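Local atomic coordinates of alpha-glucosidase ([Eubacterium] rectale, PDB entry 6PNR), a protein that probably hydrolyses alpha-linked glycosides of sulfoquinovose, the sulfonated sugar of plant sulfolipids, as a family 31 glycoside hydrolase. Residues A[368-371]-A[372-376]; A[328-331]-A[332-336]. All coordinates share one frame; numbering follows the deposited sequence.

Interaction 1 of 2, residues A[368-371]-A[372-376]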
ATOM      1  N   PHE A 368      36.257 -12.361  -7.286  1.00 33.17           N
ATOM      2  CA  PHE A 368      36.286 -11.091  -8.013  1.00 34.15           C
ATOM      3  C   PHE A 368      37.281 -11.142  -9.170  1.00 36.53           C
ATOM      4  O   PHE A 368      36.930 -10.849 -10.320  1.00 34.96           O
ATOM      5  CB  PHE A 368      36.617  -9.957  -7.027  1.00 34.48           C
ATOM      6  CG  PHE A 368      36.560  -8.555  -7.610  1.00 37.22           C
ATOM      7  CD1 PHE A 368      37.700  -7.956  -8.126  1.00 33.64           C
ATOM      8  CD2 PHE A 368      35.388  -7.812  -7.571  1.00 30.35           C
ATOM      9  CE1 PHE A 368      37.661  -6.652  -8.628  1.00 34.59           C
ATOM     10  CE2 PHE A 368      35.340  -6.517  -8.089  1.00 28.82           C
ATOM     11  CZ  PHE A 368      36.469  -5.932  -8.599  1.00 29.28           C
ATOM     12  N   GLU A 369      38.527 -11.540  -8.891  1.00 33.87           N
ATOM     13  CA  GLU A 369      39.527 -11.667  -9.949  1.00 35.87           C
ATOM     14  C   GLU A 369      39.115 -12.704 -10.988  1.00 30.91           C
ATOM     15  O   GLU A 369      39.322 -12.509 -12.191  1.00 31.68           O
ATOM     16  CB  GLU A 369      40.885 -12.030  -9.341  1.00 38.50           C
ATOM     17  CG  GLU A 369      41.492 -10.908  -8.536  1.00 42.50           C
ATOM     18  CD  GLU A 369      41.811  -9.711  -9.405  1.00 43.88           C
ATOM     19  OE1 GLU A 369      42.343  -9.924 -10.516  1.00 42.10           O
ATOM     20  OE2 GLU A 369      41.515  -8.569  -8.992  1.00 44.36           O
ATOM     21  N   TRP A 370      38.528 -13.813 -10.541  1.00 31.31           N
ATOM     22  CA  TRP A 370      38.043 -14.823 -11.475  1.00 34.92           C
ATOM     23  C   TRP A 370      37.031 -14.226 -12.448  1.00 31.70           C
ATOM     24  O   TRP A 370      37.106 -14.464 -13.659  1.00 34.37           O
ATOM     25  CB  TRP A 370      37.431 -15.986 -10.694  1.00 35.41           C
ATOM     26  CG  TRP A 370      36.778 -17.068 -11.513  1.00 32.98           C
ATOM     27  CD1 TRP A 370      37.404 -18.029 -12.254  1.00 40.99           C
ATOM     28  CD2 TRP A 370      35.368 -17.337 -11.621  1.00 34.57           C
ATOM     29  NE1 TRP A 370      36.472 -18.866 -12.832  1.00 39.70           N
ATOM     30  CE2 TRP A 370      35.217 -18.463 -12.457  1.00 37.75           C
ATOM     31  CE3 TRP A 370      34.220 -16.729 -11.096  1.00 31.12           C
ATOM     32  CZ2 TRP A 370      33.964 -18.995 -12.781  1.00 37.22           C
ATOM     33  CZ3 TRP A 370      32.970 -17.263 -11.419  1.00 30.51           C
ATOM     34  CH2 TRP A 370      32.857 -18.384 -12.252  1.00 36.96           C
ATOM     35  N   PHE A 371      36.082 -13.436 -11.943  1.00 31.30           N
ATOM     36  CA  PHE A 371      35.060 -12.910 -12.843  1.00 31.95           C
ATOM     37  C   PHE A 371      35.643 -11.846 -13.758  1.00 32.22           C
ATOM     38  O   PHE A 371      35.293 -11.774 -14.945  1.00 31.44           O
ATOM     39  CB  PHE A 371      33.859 -12.370 -12.058  1.00 34.13           C
ATOM     40  CG  PHE A 371      32.562 -12.443 -12.836  1.00 30.64           C
ATOM     41  CD1 PHE A 371      32.176 -11.409 -13.662  1.00 39.16           C
ATOM     42  CD2 PHE A 371      31.772 -13.577 -12.789  1.00 44.17           C
ATOM     43  CE1 PHE A 371      30.998 -11.486 -14.403  1.00 38.46           C
ATOM     44  CE2 PHE A 371      30.593 -13.664 -13.527  1.00 37.35           C
ATOM     45  CZ  PHE A 371      30.212 -12.619 -14.335  1.00 36.23           C
ATOM     46  N   LYS A 372      36.560 -11.035 -13.232  1.00 29.41           N
ATOM     47  CA  LYS A 372      37.316 -10.126 -14.074  1.00 31.29           C
ATOM     48  C   LYS A 372      38.005 -10.882 -15.206  1.00 32.25           C
ATOM     49  O   LYS A 372      37.978 -10.443 -16.362  1.00 29.86           O
ATOM     50  CB  LYS A 372      38.330  -9.360 -13.213  1.00 31.46           C
ATOM     51  CG  LYS A 372      38.995  -8.198 -13.916  1.00 38.02           C
ATOM     52  CD  LYS A 372      40.219  -7.690 -13.153  1.00 41.62           C
ATOM     53  CE  LYS A 372      39.931  -7.418 -11.689  1.00 44.55           C
ATOM     54  NZ  LYS A 372      41.148  -6.818 -11.036  1.00 40.81           N
ATOM     55  N   ASP A 373      38.602 -12.038 -14.900  1.00 30.83           N
ATOM     56  CA  ASP A 373      39.283 -12.807 -15.942  1.00 34.86           C
ATOM     57  C   ASP A 373      38.298 -13.387 -16.956  1.00 31.85           C
ATOM     58  O   ASP A 373      38.648 -13.548 -18.131  1.00 29.65           O
ATOM     59  CB  ASP A 373      40.119 -13.929 -15.320  1.00 37.22           C
ATOM     60  CG  ASP A 373      41.405 -13.417 -14.663  1.00 37.95           C
ATOM     61  OD1 ASP A 373      41.820 -12.270 -14.928  1.00 38.98           O
ATOM     62  OD2 ASP A 373      42.005 -14.178 -13.879  1.00 43.80           O
ATOM     63  N   ILE A 374      37.079 -13.712 -16.517  1.00 30.75           N
ATOM     64  CA  ILE A 374      36.021 -14.153 -17.434  1.00 30.55           C
ATOM     65  C   ILE A 374      35.719 -13.070 -18.470  1.00 29.61           C
ATOM     66  O   ILE A 374      35.540 -13.360 -19.661  1.00 28.23           O
ATOM     67  CB  ILE A 374      34.759 -14.545 -16.637  1.00 30.41           C
ATOM     68  CG1 ILE A 374      34.980 -15.868 -15.899  1.00 29.49           C
ATOM     69  CG2 ILE A 374      33.521 -14.626 -17.543  1.00 31.84           C
ATOM     70  CD1 ILE A 374      33.830 -16.263 -15.012  1.00 36.47           C
ATOM     71  N   ILE A 375      35.653 -11.809 -18.034  1.00 27.09           N
ATOM     72  CA  ILE A 375      35.405 -10.707 -18.962  1.00 28.21           C
ATOM     73  C   ILE A 375      36.590 -10.533 -19.911  1.00 31.63           C
ATOM     74  O   ILE A 375      36.414 -10.398 -21.132  1.00 29.99           O
ATOM     75  CB  ILE A 375      35.097  -9.404 -18.193  1.00 28.21           C
ATOM     76  CG1 ILE A 375      33.862  -9.587 -17.287  1.00 29.49           C
ATOM     77  CG2 ILE A 375      34.940  -8.221 -19.172  1.00 27.12           C
ATOM     78  CD1 ILE A 375      33.608  -8.418 -16.335  1.00 31.09           C
ATOM     79  N   LYS A 376      37.817 -10.554 -19.368  1.00 29.88           N
ATOM     80  CA  LYS A 376      39.001 -10.393 -20.214  1.00 27.98           C
ATOM     81  C   LYS A 376      39.100 -11.504 -21.253  1.00 27.39           C
ATOM     82  O   LYS A 376      39.357 -11.247 -22.436  1.00 28.69           O
ATOM     83  CB  LYS A 376      40.268 -10.375 -19.359  1.00 30.86           C
ATOM     84  CG  LYS A 376      40.399  -9.202 -18.406  1.00 30.41           C
ATOM     85  CD  LYS A 376      41.757  -9.292 -17.680  1.00 35.62           C
ATOM     86  CE  LYS A 376      41.891  -8.268 -16.577  1.00 35.80           C
ATOM     87  NZ  LYS A 376      43.255  -8.348 -15.964  1.00 40.11           N
TER
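Ile374 lays its CD1 methyl over one face of the Trp370 indole, one turn back on helix 365-380. CD1 lies 3.5 Å from the centroid of the six-membered ring and 10° off the ring normal, a CH-pi contact. The same methyl also meets Phe371, where CD2 of the ring is 4.0 Å from Ile374 CD1. This is the tight, buried part. Trp419 and Trp291 bring their own rings against Phe371, while the polar partner of Trp370 NE1 is Glu332. Lys372 N to Phe368 O, at 2.9 Å, is one of the four i to i+4 bonds that cross from 368-371 to 372-376.

The other flank is polar and opens to solvent at Asp373, with Glu369 partly exposed. Glu369 bends at chi2 (-64°), which swings its carboxylate round the helix surface toward Lys372, whose own chain folds back at chi3 to meet it. Lys372 NZ reaches Glu369 OE2 at 2.7 Å on the syn side, 22° out of the carboxylate plane, closing a salt bridge. Glu369 OE2 also lies at the edge of the Phe368 ring, whose CE1 is 3.9 Å from Lys372 CE. The ammonium has further salt bridges to Glu425 and Glu429 of helix 408-429. With an alanine for Glu369 there is no carboxylate to offer, and Lys372 would probably be freer to turn, with Glu425 and Glu429 left as its partners.

Three carboxylates round one buried ammonium should hold Lys372 firmly in its charged form, tying helix 365-380 to helix 408-429 by charge, while the opposite flank relies on aromatic packing.

Interaction 2 of 2, residues A[328-331]-A[332-336]. With SO4 (sulfate ion), chain F.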
ATOM      1  N   GLU A 328      28.449 -23.752 -18.237  1.00 32.74           N
ATOM      2  CA  GLU A 328      29.835 -24.160 -18.024  1.00 37.36           C
ATOM      3  C   GLU A 328      30.508 -23.309 -16.950  1.00 37.62           C
ATOM      4  O   GLU A 328      31.181 -23.836 -16.058  1.00 36.89           O
ATOM      5  CB  GLU A 328      30.615 -24.078 -19.342  1.00 37.18           C
ATOM      6  CG  GLU A 328      30.314 -25.216 -20.318  1.00 45.56           C
ATOM      7  CD  GLU A 328      30.729 -26.584 -19.765  1.00 65.52           C
ATOM      8  OE1 GLU A 328      31.932 -26.766 -19.451  1.00 65.48           O
ATOM      9  OE2 GLU A 328      29.848 -27.466 -19.624  1.00 53.99           O
ATOM     10  N   LEU A 329      30.358 -21.990 -17.022  1.00 34.03           N
ATOM     11  CA  LEU A 329      31.008 -21.155 -16.020  1.00 32.52           C
ATOM     12  C   LEU A 329      30.396 -21.361 -14.638  1.00 31.34           C
ATOM     13  O   LEU A 329      31.107 -21.277 -13.630  1.00 30.44           O
ATOM     14  CB  LEU A 329      30.955 -19.687 -16.450  1.00 33.21           C
ATOM     15  CG  LEU A 329      31.892 -19.352 -17.618  1.00 36.67           C
ATOM     16  CD1 LEU A 329      31.695 -17.914 -18.087  1.00 31.40           C
ATOM     17  CD2 LEU A 329      33.361 -19.604 -17.240  1.00 37.79           C
ATOM     18  N   TYR A 330      29.094 -21.655 -14.557  1.00 29.56           N
ATOM     19  CA  TYR A 330      28.514 -22.018 -13.266  1.00 32.42           C
ATOM     20  C   TYR A 330      29.213 -23.238 -12.678  1.00 34.02           C
ATOM     21  O   TYR A 330      29.525 -23.274 -11.483  1.00 32.87           O
ATOM     22  CB  TYR A 330      27.016 -22.294 -13.397  1.00 31.94           C
ATOM     23  CG  TYR A 330      26.396 -22.788 -12.112  1.00 35.32           C
ATOM     24  CD1 TYR A 330      26.362 -24.143 -11.803  1.00 36.16           C
ATOM     25  CD2 TYR A 330      25.860 -21.896 -11.194  1.00 37.30           C
ATOM     26  CE1 TYR A 330      25.814 -24.589 -10.614  1.00 37.71           C
ATOM     27  CE2 TYR A 330      25.310 -22.335 -10.009  1.00 38.72           C
ATOM     28  CZ  TYR A 330      25.288 -23.682  -9.723  1.00 38.18           C
ATOM     29  OH  TYR A 330      24.730 -24.111  -8.539  1.00 41.84           O
ATOM     30  N   LYS A 331      29.447 -24.260 -13.506  1.00 34.87           N
ATOM     31  CA  LYS A 331      30.075 -25.482 -13.013  1.00 40.73           C
ATOM     32  C   LYS A 331      31.447 -25.185 -12.420  1.00 36.50           C
ATOM     33  O   LYS A 331      31.774 -25.645 -11.320  1.00 37.36           O
ATOM     34  CB  LYS A 331      30.174 -26.500 -14.152  1.00 38.10           C
ATOM     35  CG  LYS A 331      30.797 -27.839 -13.765  1.00 50.95           C
ATOM     36  CD  LYS A 331      31.068 -28.709 -15.004  1.00 54.20           C
ATOM     37  CE  LYS A 331      31.959 -29.911 -14.662  1.00 60.36           C
ATOM     38  NZ  LYS A 331      32.382 -30.687 -15.866  1.00 61.78           N
ATOM     39  N   GLU A 332      32.242 -24.382 -13.122  1.00 32.91           N
ATOM     40  CA  GLU A 332      33.563 -23.985 -12.640  1.00 36.60           C
ATOM     41  C   GLU A 332      33.478 -23.147 -11.368  1.00 40.94           C
ATOM     42  O   GLU A 332      34.249 -23.360 -10.423  1.00 40.41           O
ATOM     43  CB  GLU A 332      34.289 -23.215 -13.741  1.00 36.68           C
ATOM     44  CG  GLU A 332      35.665 -22.715 -13.348  1.00 35.31           C
ATOM     45  CD  GLU A 332      36.398 -22.053 -14.502  1.00 41.30           C
ATOM     46  OE1 GLU A 332      35.955 -22.179 -15.660  1.00 41.93           O
ATOM     47  OE2 GLU A 332      37.425 -21.401 -14.245  1.00 44.57           O
ATOM     48  N   GLY A 333      32.557 -22.180 -11.323  1.00 40.50           N
ATOM     49  CA  GLY A 333      32.394 -21.391 -10.110  1.00 36.96           C
ATOM     50  C   GLY A 333      31.939 -22.227  -8.929  1.00 35.16           C
ATOM     51  O   GLY A 333      32.365 -22.002  -7.791  1.00 34.21           O
ATOM     52  N   LYS A 334      31.057 -23.197  -9.176  1.00 35.71           N
ATOM     53  CA  LYS A 334      30.631 -24.091  -8.103  1.00 36.81           C
ATOM     54  C   LYS A 334      31.807 -24.905  -7.576  1.00 43.22           C
ATOM     55  O   LYS A 334      31.977 -25.045  -6.357  1.00 42.14           O
ATOM     56  CB  LYS A 334      29.522 -25.018  -8.596  1.00 34.58           C
ATOM     57  CG  LYS A 334      29.106 -26.079  -7.578  1.00 39.07           C
ATOM     58  CD  LYS A 334      27.998 -26.947  -8.142  1.00 42.35           C
ATOM     59  CE  LYS A 334      27.373 -27.838  -7.071  1.00 42.65           C
ATOM     60  NZ  LYS A 334      26.152 -28.495  -7.610  1.00 56.43           N
ATOM     61  N   GLU A 335      32.635 -25.434  -8.483  1.00 39.50           N
ATOM     62  CA  GLU A 335      33.803 -26.211  -8.079  1.00 43.27           C
ATOM     63  C   GLU A 335      34.748 -25.390  -7.219  1.00 41.98           C
ATOM     64  O   GLU A 335      35.236 -25.873  -6.191  1.00 45.02           O
ATOM     65  CB  GLU A 335      34.534 -26.749  -9.310  1.00 41.40           C
ATOM     66  CG  GLU A 335      33.779 -27.882 -10.002  1.00 51.96           C
ATOM     67  CD  GLU A 335      34.344 -28.242 -11.375  1.00 67.26           C
ATOM     68  OE1 GLU A 335      35.302 -27.567 -11.834  1.00 61.18           O
ATOM     69  OE2 GLU A 335      33.817 -29.200 -11.994  1.00 64.13           O
ATOM     70  N   LYS A 336      35.006 -24.141  -7.610  1.00 37.58           N
ATOM     71  CA  LYS A 336      35.968 -23.302  -6.913  1.00 37.67           C
ATOM     72  C   LYS A 336      35.372 -22.563  -5.723  1.00 32.94           C
ATOM     73  O   LYS A 336      36.087 -21.787  -5.080  1.00 40.72           O
ATOM     74  CB  LYS A 336      36.593 -22.306  -7.898  1.00 34.06           C
ATOM     75  CG  LYS A 336      37.263 -22.993  -9.075  1.00 37.25           C
ATOM     76  CD  LYS A 336      37.900 -22.020 -10.047  1.00 44.11           C
ATOM     77  CE  LYS A 336      38.653 -22.778 -11.138  1.00 40.91           C
ATOM     78  NZ  LYS A 336      39.353 -21.870 -12.090  1.00 46.85           N
TER
HETATM   79  S   SO4 F 704      41.292 -19.281 -10.637  1.00 70.68           S
HETATM   80  O1  SO4 F 704      40.990 -17.855 -10.525  1.00 63.74           O
HETATM   81  O2  SO4 F 704      40.522 -20.025  -9.642  1.00 66.46           O
HETATM   82  O3  SO4 F 704      40.934 -19.750 -11.976  1.00 67.71           O
HETATM   83  O4  SO4 F 704      42.720 -19.505 -10.404  1.00 77.43           O
HETATM   84  O   HOH W   1      23.763 -26.957  -8.729  1.00 47.72           O
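Tyr330 and Lys334, one turn apart on helix 328-335, are joined at their ends by a single water. The Tyr330 OH lies 3.0 Å from the water O, and Lys334 NZ donates to the same O at 3.1 Å. Below this bridge the two side chains barely touch: Tyr330 CE1 is 4.1 Å from Lys334 CD. Lys334 has CG anti to the backbone N (chi1 174°) and is extended from there on, so its aliphatic part crosses the ring obliquely, near CE1, and carries NZ out to the level of the hydroxyl.

On the exposed side, Lys331 and Glu335 are oppositely charged but stop short of a salt bridge, Lys331 NZ standing 4.4 Å from Glu335 OE2. The carboxylate instead lies against the aliphatic chain, with OE2 3.3 Å from Lys331 CE, so any attraction is through space and probably modest.

Glu332 and Lys336 do close a salt bridge at the C-terminal end of the helix. Lys336 NZ meets Glu332 OE2 at 2.9 Å on the anti side, 24° out of the carboxylate plane; the same OE2 also faces Trp370 NE1 of helix 365-380. The lysine also holds a sulfate ion, probably from the crystallisation liquor, with NZ 2.6 Å from O3 of the sulfate and a weak second bond to its O2. Tyr338 OH binds this sulfate too.

At the start of the helix, the backbone N-H groups of Glu328 and Leu329 each bond to the carboxylate of Asp290. Leu329 turns to the protein interior, against Ile374 and Tyr378 of helix 365-380 and Leu323 of strand 322-324, while Tyr330 packs on Leu323 and stacks with Phe339.

Both interactions are turns of single helices in the chain between the neighbouring parallel strands 314-319 and 386-389 of the TIM-barrel domain. Interaction 1 is mostly buried, on the long helix 365-380; interaction 2, on the short helix 328-335, is half exposed. The two touch directly: Trp370 NE1 is 3.1 Å from Glu332 OE2, a probable hydrogen bond, and the far edge of the same indole packs on the second helix, Trp370 CH2 lying 3.7 Å from Gly333 CA. In 368-376, charge is enclosed and paired several times over; in 328-336, Lys336 closes a salt bridge to Glu332, while Lys334 ends at a water and Lys331 stops short of Glu335.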